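Long-range contacts in guanine nucleotide exchange protein (Legionella pneumophila, PDB 1XSZ), which probably acts as a guanine nucleotide exchange factor for Arf GTPases, with a Sec7 domain whose active site lies under a C-terminal capping domain: residues T141-T146 / L254-G259; G163-L168 / K180-L185; D215-K220 / N233-G238; D241-T246 / L266-T271. All coordinates share one frame; numbering follows the deposited sequence. Where two conformers were deposited one is given.

In the fold
Contact 1 joins the two halves of the chain: a Sec7 helix meets a helix of the capping domain in a buried patch of aromatic, thioether and aliphatic groups. Contact 2 lies wholly within the Sec7 domain, about 17 Å from contact 1 between centres, and touches it where T141 packs on L185; it has a leucine core with a salt-bridge network beside it. Contacts 3 and 4 belong to the capping domain, their centres about 16 Å apart. The first packs a helix against a loop through side chains and a water; the second, more exposed, pairs two strands by backbone hydrogen bonds. Helix 252-258 of contact 1 connects the two strands of contact 4.

Contact 1 of 4, residues T141-T146 / L254-G259; sequences TIMLNT and LSFFTG
The F256 ring carries the sulfur of M143 over one face, SD lying 4.0 Å from the ring centroid and 19° off the normal, displaced toward the rim in a Met-aromatic contact. The F257 ring carries a methyl instead: I142 CG2 sits over its face, 3.6 Å from the centroid, as a CH-pi donor, while T146 OG1 lies at the ring edge, 4.0 Å from F257 CD1. With CG anti to the carbonyl carbon (chi1 -73°), M143 lays CG 3.6 Å from F256 CD1, and the extended second torsion carries SD on over the ring face. A long, flexible, polarisable methionine suits such a face, and F285 stacks on the same phenylalanine. These two rings bridge the domains: helix 131-149 belongs to the Sec7 domain and helix 252-258 to the capping domain, and the axes of their segments come within 10.0 Å at an angle of 36°. The branched I142 fills the buried side with help from V113, and L289 packs on F257. A water completes the contact, donating to T146 OG1 at 2.8 Å and to the backbone F257 O at 3.0 Å; threonine suits the place because its hydroxyl takes the water while its CB comes near the F256 ring.

Contact 2 of 4, residues G163-L168 / K180-L185; sequences GLKRNL and KFLEEL
L182 lies at the centre of this contact, and its two methyls part to meet different residues of the facing helix. CD2 reaches the tip of L168, 3.8 Å from L168 CD1, while CD1 rests against the backbone of K165, 3.9 Å from K165 CA, with the K165 CG methylene close beside it. L164 closes the other flank: its CD2 lies 3.7 Å from the carbonyl oxygen L182 O and 4.2 Å from L185 CD2, the two leucine side chains crossing at about a right angle. A branched leucine suits the central place of L182 because it can turn one methyl to each neighbour; L164, L168 and L185 each offer a single methyl across the contact.

The other side is looser and polar. K165 first serves as an aliphatic wall for L182 and then, bent at its third torsion (chi3 -69°), turns its amine toward E183. The resulting salt bridge is long and its hydrogen bond weak, K165 NZ standing 3.4 Å from E183 OE2. A firmer one comes from within the same helix, K180 NZ to E183 OE2 at 3.0 Å, meeting the syn side of the carboxylate. One glutamate thus stands between two lysines, which probably eases the repulsion between them. Lysine and glutamate fit here because their long chains pack below while their charges reach outward.

Successive helices of the all-helical Sec7 domain, crossing at 130° in these segments, are joined here by an inward leucine cluster bordered by a salt-bridge network.

Contact 3 of 4, residues D215-K220 / N233-G238; sequences DSTFKK and NTVFPG
With chi1 at -61°, T217 sets its methyl anti to the backbone N and its hydroxyl anti to the carbonyl carbon, so that the two branches serve different partners. The methyl CG2 comes obliquely to the F236 ring, 3.7 Å from F236 CE2, and also stands 4.0 Å from V235 O. The hydroxyl OG1 is hydrogen-bonded to D316 O and also linked to a water, 3.0 Å away, that donates to V235 O. V235 spreads its own methyls in the same manner: with CG1 anti to its backbone N (chi1 179°), CG1 approaches K220 CB at 4.1 Å, and CG2 lies 3.8 Å from K220 O. CG1 also sits over one face of the neighbouring F236 ring, so the valine methyl bridges the helix and that ring, whose CE2 side reaches back to T217.

That helix, 216-224, begins at an aspartate N-cap. D215 OD1 accepts from F218 N at 3.1 Å, on the anti side and well out of the carboxylate plane, and more weakly from T217 N. Its other oxygen, OD2, is held by S319 N, so the cap also ties the helix start to the loop that supplies D316. Aspartate is apt here because its short carboxylate reaches the unpaired amides of a first helical turn.

At the outer margin K220 runs its methylenes past the loop, CD coming 3.6 Å from T234 O, before a bend at the last torsion carries the amine away from the loop. On the inner side, L221 and F224 of the same helix press on V235, whose compact branched shape fills the space between helix and loop.

Contact 4 of 4, residues D241-T246 / L266-T271; sequences DNVKTT and LTDNKT
K244 leaves its strand with CG between the backbone N and the carbonyl carbon (chi1 63°), and from there an extended chain passes along the neighbouring strand end. CB lies 3.6 Å from N269 ND2, and CG approaches T267 O at 3.2 Å. CD comes closest of all, 3.0 Å from N269 OD1, a tight approach of methylene to amide oxygen. CE rests 3.5 Å from T267 CB, alongside that threonine, while NZ continues outward past the amide. A lysine suits this exposed face, since its aliphatic stem shields the strands and its amine can stay in solvent.

Underneath, the backbones hold the register: K244 N donates to T267 O at 2.7 Å, T267 N returns a bond to K244 O at 2.9 Å, and N269 N reaches N242 O at 2.8 Å. On the other face V243 CG1 and T245 CG2 pack on L266, with I232 closing in. D268 makes that face polar at the strand end, its OD1 accepting from both K270 N and T271 N, while OD2 takes a water that N242 N also binds.

The pattern is that of an antiparallel beta ladder between the outermost strand 243-248 and strand 260-268 of the capping-domain sheet, finished by an Asx turn.

Contact 1 of 4, residues T141-T146 / L254-G259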
loop_
_atom_site.group_PDB
_atom_site.type_symbol
_atom_site.label_atom_id
_atom_site.label_comp_id
_atom_site.label_asym_id
_atom_site.label_seq_id
_atom_site.Cartn_x
_atom_site.Cartn_y
_atom_site.Cartn_z
ATOM N N THR A 141 -15.453 8.965 -3.147
ATOM C CA THR A 141 -16.288 7.892 -3.681
ATOM C C THR A 141 -15.916 6.552 -3.049
ATOM O O THR A 141 -16.786 5.732 -2.768
ATOM C CB THR A 141 -16.173 7.815 -5.217
ATOM O OG1 THR A 141 -16.545 9.082 -5.777
ATOM C CG2 THR A 141 -17.106 6.744 -5.773
ATOM N N ILE A 142 -14.623 6.335 -2.818
ATOM C CA ILE A 142 -14.185 5.104 -2.168
ATOM C C ILE A 142 -14.750 5.063 -0.739
ATOM O O ILE A 142 -15.235 4.025 -0.292
ATOM C CB ILE A 142 -12.645 5.007 -2.175
ATOM C CG1 ILE A 142 -12.177 4.726 -3.608
ATOM C CG2 ILE A 142 -12.167 3.902 -1.227
ATOM C CD1 ILE A 142 -10.692 4.885 -3.819
ATOM N N MET A 143 -14.713 6.186 -0.024
ATOM C CA MET A 143 -15.279 6.200 1.323
ATOM C C MET A 143 -16.788 5.988 1.261
ATOM O O MET A 143 -17.362 5.280 2.093
ATOM C CB MET A 143 -15.012 7.532 2.041
ATOM C CG MET A 143 -13.578 7.746 2.490
ATOM S SD MET A 143 -13.393 9.131 3.651
ATOM C CE MET A 143 -13.783 10.511 2.604
ATOM N N LEU A 144 -17.437 6.618 0.287
ATOM C CA LEU A 144 -18.881 6.495 0.144
ATOM C C LEU A 144 -19.290 5.047 -0.138
ATOM O O LEU A 144 -20.337 4.589 0.323
ATOM C CB LEU A 144 -19.376 7.430 -0.970
ATOM C CG LEU A 144 -20.886 7.510 -1.179
ATOM C CD1 LEU A 144 -21.570 7.953 0.110
ATOM C CD2 LEU A 144 -21.179 8.502 -2.296
ATOM N N ASN A 145 -18.467 4.330 -0.898
ATOM C CA ASN A 145 -18.750 2.927 -1.194
ATOM C C ASN A 145 -18.848 2.133 0.120
ATOM O O ASN A 145 -19.766 1.340 0.305
ATOM C CB ASN A 145 -17.650 2.367 -2.103
ATOM C CG ASN A 145 -17.820 0.893 -2.394
ATOM O OD1 ASN A 145 -17.052 0.055 -1.897
ATOM N ND2 ASN A 145 -18.817 0.560 -3.197
ATOM N N THR A 146 -17.906 2.352 1.034
ATOM C CA THR A 146 -17.952 1.656 2.318
ATOM C C THR A 146 -19.146 2.146 3.136
ATOM O O THR A 146 -19.878 1.357 3.733
ATOM C CB THR A 146 -16.674 1.907 3.132
ATOM O OG1 THR A 146 -15.578 1.230 2.516
ATOM C CG2 THR A 146 -16.840 1.405 4.569
ATOM N N LEU A 254 -7.680 7.793 4.726
ATOM C CA LEU A 254 -7.005 6.500 4.823
ATOM C C LEU A 254 -7.298 5.860 6.182
ATOM O O LEU A 254 -7.369 4.639 6.295
ATOM C CB LEU A 254 -5.501 6.661 4.592
ATOM C CG LEU A 254 -5.150 7.023 3.139
ATOM C CD1 LEU A 254 -3.667 7.328 2.997
ATOM C CD2 LEU A 254 -5.553 5.868 2.224
ATOM N N SER A 255 -7.451 6.689 7.211
ATOM C CA SER A 255 -7.772 6.192 8.544
ATOM C C SER A 255 -9.184 5.592 8.501
ATOM O O SER A 255 -9.440 4.528 9.062
ATOM C CB SER A 255 -7.715 7.339 9.559
ATOM O OG SER A 255 -8.133 6.913 10.843
ATOM N N PHE A 256 -10.090 6.282 7.816
ATOM C CA PHE A 256 -11.472 5.844 7.663
ATOM C C PHE A 256 -11.530 4.531 6.874
ATOM O O PHE A 256 -12.135 3.549 7.298
ATOM C CB PHE A 256 -12.238 6.959 6.922
ATOM C CG PHE A 256 -13.663 6.626 6.542
ATOM C CD1 PHE A 256 -13.950 5.752 5.493
ATOM C CD2 PHE A 256 -14.722 7.268 7.182
ATOM C CE1 PHE A 256 -15.267 5.531 5.084
ATOM C CE2 PHE A 256 -16.039 7.055 6.783
ATOM C CZ PHE A 256 -16.315 6.183 5.726
ATOM N N PHE A 257 -10.861 4.520 5.731
ATOM C CA PHE A 257 -10.888 3.372 4.838
ATOM C C PHE A 257 -10.164 2.114 5.314
ATOM O O PHE A 257 -10.680 1.000 5.145
ATOM C CB PHE A 257 -10.337 3.820 3.475
ATOM C CG PHE A 257 -10.470 2.797 2.374
ATOM C CD1 PHE A 257 -11.711 2.252 2.044
ATOM C CD2 PHE A 257 -9.352 2.421 1.634
ATOM C CE1 PHE A 257 -11.836 1.343 0.987
ATOM C CE2 PHE A 257 -9.469 1.516 0.578
ATOM C CZ PHE A 257 -10.713 0.979 0.257
ATOM N N THR A 258 -8.995 2.294 5.926
ATOM C CA THR A 258 -8.159 1.162 6.336
ATOM C C THR A 258 -7.802 1.038 7.814
ATOM O O THR A 258 -7.246 0.015 8.221
ATOM C CB THR A 258 -6.804 1.200 5.606
ATOM O OG1 THR A 258 -6.018 2.280 6.131
ATOM C CG2 THR A 258 -6.987 1.407 4.101
ATOM N N GLY A 259 -8.077 2.072 8.602
ATOM C CA GLY A 259 -7.727 2.044 10.018
ATOM C C GLY A 259 -6.299 2.518 10.243
ATOM O O GLY A 259 -5.768 2.461 11.350
HETATM O O HOH W 1 -13.610 0.685 4.429
#

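Contact 2 of 4, residues G163-L168 / K180-L185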
loop_
_atom_site.group_PDB
_atom_site.type_symbol
_atom_site.label_atom_id
_atom_site.label_comp_id
_atom_site.label_asym_id
_atom_site.label_seq_id
_atom_site.Cartn_x
_atom_site.Cartn_y
_atom_site.Cartn_z
ATOM N N GLY A 163 -25.941 15.390 1.670
ATOM C CA GLY A 163 -24.755 15.416 2.509
ATOM C C GLY A 163 -23.492 15.400 1.662
ATOM O O GLY A 163 -22.499 16.047 1.990
ATOM N N LEU A 164 -23.518 14.647 0.565
ATOM C CA LEU A 164 -22.361 14.580 -0.317
ATOM C C LEU A 164 -22.083 15.962 -0.908
ATOM O O LEU A 164 -20.944 16.420 -0.922
ATOM C CB LEU A 164 -22.600 13.577 -1.453
ATOM C CG LEU A 164 -21.453 13.467 -2.467
ATOM C CD1 LEU A 164 -20.212 12.885 -1.794
ATOM C CD2 LEU A 164 -21.882 12.592 -3.638
ATOM N N LYS A 165 -23.135 16.622 -1.385
ATOM C CA LYS A 165 -22.992 17.945 -1.978
ATOM C C LYS A 165 -22.481 18.965 -0.967
ATOM O O LYS A 165 -21.627 19.788 -1.289
ATOM C CB LYS A 165 -24.329 18.401 -2.575
ATOM C CG LYS A 165 -24.744 17.583 -3.794
ATOM C CD LYS A 165 -26.020 18.100 -4.456
ATOM C CE LYS A 165 -27.248 17.866 -3.595
ATOM N NZ LYS A 165 -28.487 18.327 -4.288
ATOM N N ARG A 166 -22.988 18.898 0.259
ATOM C CA ARG A 166 -22.561 19.832 1.294
ATOM C C ARG A 166 -21.090 19.652 1.649
ATOM O O ARG A 166 -20.335 20.621 1.748
ATOM C CB ARG A 166 -23.411 19.659 2.558
ATOM C CG ARG A 166 -22.992 20.585 3.693
ATOM C CD ARG A 166 -23.842 20.425 4.953
ATOM N NE ARG A 166 -23.676 19.124 5.598
ATOM C CZ ARG A 166 -24.478 18.083 5.405
ATOM N NH1 ARG A 166 -25.513 18.182 4.581
ATOM N NH2 ARG A 166 -24.250 16.940 6.041
ATOM N N ASN A 167 -20.679 18.402 1.828
ATOM C CA ASN A 167 -19.305 18.110 2.198
ATOM C C ASN A 167 -18.259 18.381 1.123
ATOM O O ASN A 167 -17.094 18.636 1.440
ATOM C CB ASN A 167 -19.209 16.664 2.692
ATOM C CG ASN A 167 -19.657 16.519 4.133
ATOM O OD1 ASN A 167 -18.924 16.881 5.059
ATOM N ND2 ASN A 167 -20.864 16.011 4.333
ATOM N N LEU A 168 -18.661 18.337 -0.144
ATOM C CA LEU A 168 -17.717 18.584 -1.227
ATOM C C LEU A 168 -17.692 20.023 -1.720
ATOM O O LEU A 168 -17.020 20.329 -2.705
ATOM C CB LEU A 168 -17.989 17.643 -2.405
ATOM C CG LEU A 168 -17.616 16.175 -2.171
ATOM C CD1 LEU A 168 -17.839 15.380 -3.447
ATOM C CD2 LEU A 168 -16.162 16.075 -1.743
ATOM N N LYS A 180 -25.775 18.060 -10.308
ATOM C CA LYS A 180 -26.289 16.885 -10.999
ATOM C C LYS A 180 -25.208 15.839 -11.231
ATOM O O LYS A 180 -25.502 14.653 -11.392
ATOM C CB LYS A 180 -26.942 17.299 -12.320
ATOM C CG LYS A 180 -28.080 18.297 -12.125
ATOM C CD LYS A 180 -29.043 17.819 -11.045
ATOM C CE LYS A 180 -29.981 18.927 -10.599
ATOM N NZ LYS A 180 -30.839 18.495 -9.461
ATOM N N PHE A 181 -23.958 16.278 -11.248
ATOM C CA PHE A 181 -22.847 15.356 -11.420
ATOM C C PHE A 181 -22.721 14.551 -10.126
ATOM O O PHE A 181 -22.588 13.323 -10.148
ATOM C CB PHE A 181 -21.552 16.126 -11.682
ATOM C CG PHE A 181 -20.325 15.263 -11.657
ATOM C CD1 PHE A 181 -20.108 14.303 -12.639
ATOM C CD2 PHE A 181 -19.392 15.397 -10.635
ATOM C CE1 PHE A 181 -18.977 13.486 -12.603
ATOM C CE2 PHE A 181 -18.263 14.588 -10.590
ATOM C CZ PHE A 181 -18.055 13.630 -11.577
ATOM N N LEU A 182 -22.773 15.243 -8.994
ATOM C CA LEU A 182 -22.667 14.569 -7.707
ATOM C C LEU A 182 -23.870 13.672 -7.441
ATOM O O LEU A 182 -23.730 12.603 -6.848
ATOM C CB LEU A 182 -22.493 15.592 -6.577
ATOM C CG LEU A 182 -21.152 16.335 -6.572
ATOM C CD1 LEU A 182 -21.059 17.215 -5.330
ATOM C CD2 LEU A 182 -20.005 15.331 -6.583
ATOM N N GLU A 183 -25.051 14.092 -7.878
ATOM C CA GLU A 183 -26.249 13.287 -7.680
ATOM C C GLU A 183 -26.109 11.981 -8.467
ATOM O O GLU A 183 -26.493 10.905 -7.997
ATOM C CB GLU A 183 -27.490 14.073 -8.126
ATOM C CG GLU A 183 -27.825 15.224 -7.173
ATOM C CD GLU A 183 -28.970 16.098 -7.651
ATOM O OE1 GLU A 183 -29.972 15.553 -8.163
ATOM O OE2 GLU A 183 -28.874 17.334 -7.492
ATOM N N GLU A 184 -25.539 12.081 -9.659
ATOM C CA GLU A 184 -25.323 10.916 -10.503
ATOM C C GLU A 184 -24.266 9.994 -9.890
ATOM O O GLU A 184 -24.445 8.778 -9.841
ATOM C CB GLU A 184 -24.888 11.375 -11.890
ATOM C CG GLU A 184 -24.160 10.331 -12.688
ATOM C CD GLU A 184 -23.716 10.866 -14.023
ATOM O OE1 GLU A 184 -23.604 12.106 -14.160
ATOM O OE2 GLU A 184 -23.468 10.050 -14.924
ATOM N N LEU A 185 -23.167 10.581 -9.426
ATOM C CA LEU A 185 -22.085 9.816 -8.810
ATOM C C LEU A 185 -22.622 9.028 -7.617
ATOM O O LEU A 185 -22.369 7.828 -7.478
ATOM C CB LEU A 185 -20.971 10.772 -8.365
ATOM C CG LEU A 185 -19.724 10.201 -7.684
ATOM C CD1 LEU A 185 -18.599 11.213 -7.782
ATOM C CD2 LEU A 185 -20.019 9.868 -6.221
#

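Contact 3 of 4, residues D215-K220 / N233-G238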
loop_
_atom_site.group_PDB
_atom_site.type_symbol
_atom_site.label_atom_id
_atom_site.label_comp_id
_atom_site.label_asym_id
_atom_site.label_seq_id
_atom_site.Cartn_x
_atom_site.Cartn_y
_atom_site.Cartn_z
ATOM N N ASP A 215 -0.617 -6.023 23.967
ATOM C CA ASP A 215 0.832 -6.170 23.939
ATOM C C ASP A 215 1.492 -4.857 24.377
ATOM O O ASP A 215 1.232 -3.796 23.805
ATOM C CB ASP A 215 1.262 -6.561 22.518
ATOM C CG ASP A 215 2.751 -6.807 22.397
ATOM O OD1 ASP A 215 3.533 -5.864 22.617
ATOM O OD2 ASP A 215 3.141 -7.946 22.068
ATOM N N SER A 216 2.344 -4.935 25.394
ATOM C CA SER A 216 3.025 -3.754 25.916
ATOM C C SER A 216 3.771 -2.977 24.836
ATOM O O SER A 216 3.747 -1.746 24.820
ATOM C CB SER A 216 3.996 -4.152 27.032
ATOM O OG SER A 216 4.977 -5.060 26.565
ATOM N N THR A 217 4.433 -3.693 23.933
ATOM C CA THR A 217 5.174 -3.045 22.859
ATOM C C THR A 217 4.212 -2.344 21.909
ATOM O O THR A 217 4.481 -1.231 21.461
ATOM C CB THR A 217 6.035 -4.060 22.080
ATOM O OG1 THR A 217 6.992 -4.648 22.971
ATOM C CG2 THR A 217 6.782 -3.374 20.945
ATOM N N PHE A 218 3.088 -2.986 21.608
ATOM C CA PHE A 218 2.103 -2.370 20.730
ATOM C C PHE A 218 1.604 -1.070 21.350
ATOM O O PHE A 218 1.480 -0.062 20.668
ATOM C CB PHE A 218 0.906 -3.297 20.501
ATOM C CG PHE A 218 -0.164 -2.693 19.635
ATOM C CD1 PHE A 218 -0.044 -2.705 18.250
ATOM C CD2 PHE A 218 -1.273 -2.074 20.205
ATOM C CE1 PHE A 218 -1.013 -2.107 17.441
ATOM C CE2 PHE A 218 -2.247 -1.471 19.405
ATOM C CZ PHE A 218 -2.114 -1.490 18.020
ATOM N N LYS A 219 1.322 -1.100 22.651
ATOM C CA LYS A 219 0.833 0.088 23.342
ATOM C C LYS A 219 1.832 1.236 23.262
ATOM O O LYS A 219 1.455 2.376 22.998
ATOM C CB LYS A 219 0.531 -0.239 24.805
ATOM C CG LYS A 219 -0.667 -1.147 24.995
ATOM C CD LYS A 219 -0.865 -1.485 26.462
ATOM C CE LYS A 219 -2.113 -2.318 26.676
ATOM N NZ LYS A 219 -3.340 -1.564 26.299
ATOM N N LYS A 220 3.108 0.937 23.493
ATOM C CA LYS A 220 4.138 1.969 23.429
ATOM C C LYS A 220 4.275 2.496 22.004
ATOM O O LYS A 220 4.488 3.688 21.780
ATOM C CB LYS A 220 5.484 1.419 23.906
ATOM C CG LYS A 220 5.545 1.123 25.398
ATOM C CD LYS A 220 6.923 0.614 25.796
ATOM C CE LYS A 220 7.028 0.400 27.300
ATOM N NZ LYS A 220 6.040 -0.598 27.794
ATOM N N ASN A 233 13.993 3.843 20.939
ATOM C CA ASN A 233 14.495 2.718 21.721
ATOM C C ASN A 233 13.700 2.511 23.010
ATOM O O ASN A 233 13.897 1.520 23.713
ATOM C CB ASN A 233 15.988 2.878 22.040
ATOM C CG ASN A 233 16.296 4.162 22.765
ATOM O OD1 ASN A 233 15.552 4.585 23.644
ATOM N ND2 ASN A 233 17.415 4.787 22.409
ATOM N N THR A 234 12.805 3.445 23.325
ATOM C CA THR A 234 11.973 3.305 24.513
ATOM C C THR A 234 10.849 2.332 24.164
ATOM O O THR A 234 10.221 1.743 25.043
ATOM C CB THR A 234 11.360 4.656 24.959
ATOM O OG1 THR A 234 10.584 5.215 23.893
ATOM C CG2 THR A 234 12.456 5.633 25.354
ATOM N N VAL A 235 10.605 2.171 22.866
ATOM C CA VAL A 235 9.580 1.256 22.383
ATOM C C VAL A 235 10.250 -0.078 22.058
ATOM O O VAL A 235 9.726 -1.146 22.387
ATOM C CB VAL A 235 8.898 1.794 21.099
ATOM C CG1 VAL A 235 7.856 0.797 20.609
ATOM C CG2 VAL A 235 8.251 3.148 21.369
ATOM N N PHE A 236 11.411 0.002 21.414
ATOM C CA PHE A 236 12.178 -1.182 21.026
ATOM C C PHE A 236 13.575 -1.152 21.642
ATOM O O PHE A 236 14.531 -0.713 21.007
ATOM C CB PHE A 236 12.316 -1.253 19.503
ATOM C CG PHE A 236 11.007 -1.263 18.774
ATOM C CD1 PHE A 236 10.586 -0.147 18.056
ATOM C CD2 PHE A 236 10.189 -2.388 18.806
ATOM C CE1 PHE A 236 9.368 -0.154 17.379
ATOM C CE2 PHE A 236 8.971 -2.402 18.134
ATOM C CZ PHE A 236 8.559 -1.283 17.419
ATOM N N PRO A 237 13.713 -1.629 22.888
ATOM C CA PRO A 237 15.016 -1.641 23.562
ATOM C C PRO A 237 16.123 -2.326 22.756
ATOM O O PRO A 237 17.291 -1.945 22.841
ATOM C CB PRO A 237 14.714 -2.369 24.867
ATOM C CG PRO A 237 13.300 -1.963 25.146
ATOM C CD PRO A 237 12.656 -2.119 23.788
ATOM N N GLY A 238 15.745 -3.330 21.970
ATOM C CA GLY A 238 16.715 -4.054 21.166
ATOM C C GLY A 238 17.557 -3.207 20.227
ATOM O O GLY A 238 18.785 -3.324 20.210
HETATM O O HOH W 2 9.877 -3.992 22.706
#

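Contact 4 of 4, residues D241-T246 / L266-T271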
loop_
_atom_site.group_PDB
_atom_site.type_symbol
_atom_site.label_atom_id
_atom_site.label_comp_id
_atom_site.label_asym_id
_atom_site.label_seq_id
_atom_site.Cartn_x
_atom_site.Cartn_y
_atom_site.Cartn_z
ATOM N N ASP A 241 21.217 2.894 19.803
ATOM C CA ASP A 241 20.980 4.174 20.456
ATOM C C ASP A 241 21.124 5.293 19.430
ATOM O O ASP A 241 20.954 6.469 19.750
ATOM C CB ASP A 241 21.990 4.384 21.590
ATOM C CG ASP A 241 21.974 3.255 22.608
ATOM O OD1 ASP A 241 22.755 3.322 23.580
ATOM O OD2 ASP A 241 21.184 2.302 22.438
ATOM N N ASN A 242 21.433 4.917 18.192
ATOM C CA ASN A 242 21.614 5.885 17.116
ATOM C C ASN A 242 20.513 5.816 16.064
ATOM O O ASN A 242 20.736 6.157 14.903
ATOM C CB ASN A 242 22.968 5.665 16.438
ATOM C CG ASN A 242 24.125 5.728 17.413
ATOM O OD1 ASN A 242 24.337 6.742 18.078
ATOM N ND2 ASN A 242 24.881 4.639 17.505
ATOM N N VAL A 243 19.328 5.373 16.468
ATOM C CA VAL A 243 18.212 5.274 15.538
ATOM C C VAL A 243 17.319 6.502 15.632
ATOM O O VAL A 243 16.793 6.824 16.699
ATOM C CB VAL A 243 17.356 4.015 15.808
ATOM C CG1 VAL A 243 16.193 3.951 14.822
ATOM C CG2 VAL A 243 18.215 2.770 15.681
ATOM N N LYS A 244 17.163 7.192 14.507
ATOM C CA LYS A 244 16.324 8.378 14.450
ATOM C C LYS A 244 14.996 7.976 13.825
ATOM O O LYS A 244 14.915 6.968 13.119
ATOM C CB LYS A 244 16.985 9.468 13.602
ATOM C CG LYS A 244 17.193 9.082 12.146
ATOM C CD LYS A 244 17.683 10.261 11.321
ATOM C CE LYS A 244 17.804 9.888 9.851
ATOM N NZ LYS A 244 18.214 11.048 9.012
ATOM N N THR A 245 13.960 8.762 14.083
ATOM C CA THR A 245 12.643 8.460 13.541
ATOM C C THR A 245 11.889 9.677 13.043
ATOM O O THR A 245 12.097 10.798 13.509
ATOM C CB THR A 245 11.748 7.779 14.591
ATOM O OG1 THR A 245 11.664 8.609 15.759
ATOM C CG2 THR A 245 12.301 6.422 14.972
ATOM N N THR A 246 11.014 9.429 12.076
ATOM C CA THR A 246 10.141 10.445 11.511
ATOM C C THR A 246 8.805 9.725 11.441
ATOM O O THR A 246 8.763 8.508 11.237
ATOM C CB THR A 246 10.569 10.891 10.091
ATOM O OG1 THR A 246 10.618 9.761 9.213
ATOM C CG2 THR A 246 11.933 11.564 10.132
ATOM N N LEU A 266 12.355 4.327 10.746
ATOM C CA LEU A 266 13.535 4.242 11.603
ATOM C C LEU A 266 14.785 4.255 10.743
ATOM O O LEU A 266 14.894 3.501 9.778
ATOM C CB LEU A 266 13.519 2.950 12.424
ATOM C CG LEU A 266 12.490 2.803 13.543
ATOM C CD1 LEU A 266 11.082 2.800 12.978
ATOM C CD2 LEU A 266 12.761 1.516 14.292
ATOM N N THR A 267 15.735 5.111 11.095
ATOM C CA THR A 267 16.978 5.194 10.348
ATOM C C THR A 267 18.150 5.243 11.315
ATOM O O THR A 267 18.183 6.082 12.215
ATOM C CB THR A 267 17.025 6.458 9.463
ATOM O OG1 THR A 267 15.883 6.485 8.599
ATOM C CG2 THR A 267 18.288 6.461 8.616
ATOM N N ASP A 268 19.101 4.332 11.141
ATOM C CA ASP A 268 20.281 4.306 11.997
ATOM C C ASP A 268 21.261 5.318 11.415
ATOM O O ASP A 268 21.723 5.167 10.285
ATOM C CB ASP A 268 20.904 2.909 12.009
ATOM C CG ASP A 268 22.046 2.790 13.002
ATOM O OD1 ASP A 268 23.040 3.532 12.856
ATOM O OD2 ASP A 268 21.947 1.957 13.926
ATOM N N ASN A 269 21.569 6.353 12.191
ATOM C CA ASN A 269 22.471 7.413 11.748
ATOM C C ASN A 269 23.906 6.979 11.475
ATOM O O ASN A 269 24.675 7.727 10.871
ATOM C CB ASN A 269 22.478 8.552 12.770
ATOM C CG ASN A 269 21.132 9.240 12.884
ATOM O OD1 ASN A 269 20.597 9.747 11.898
ATOM N ND2 ASN A 269 20.581 9.266 14.092
ATOM N N LYS A 270 24.270 5.776 11.908
ATOM C CA LYS A 270 25.631 5.290 11.704
ATOM C C LYS A 270 25.770 4.237 10.609
ATOM O O LYS A 270 26.756 4.229 9.874
ATOM C CB LYS A 270 26.187 4.740 13.020
ATOM C CG LYS A 270 26.274 5.779 14.125
ATOM C CD LYS A 270 27.177 6.936 13.721
ATOM C CE LYS A 270 27.127 8.060 14.742
ATOM N NZ LYS A 270 25.756 8.629 14.866
ATOM N N THR A 271 24.783 3.354 10.499
ATOM C CA THR A 271 24.818 2.293 9.498
ATOM C C THR A 271 23.913 2.583 8.304
ATOM O O THR A 271 24.027 1.940 7.261
ATOM C CB THR A 271 24.384 0.951 10.109
ATOM O OG1 THR A 271 23.017 1.041 10.530
ATOM C CG2 THR A 271 25.253 0.607 11.311
HETATM O O HOH W 3 22.140 2.422 16.607
HETATM O O HOH W 4 14.038 7.984 9.955
#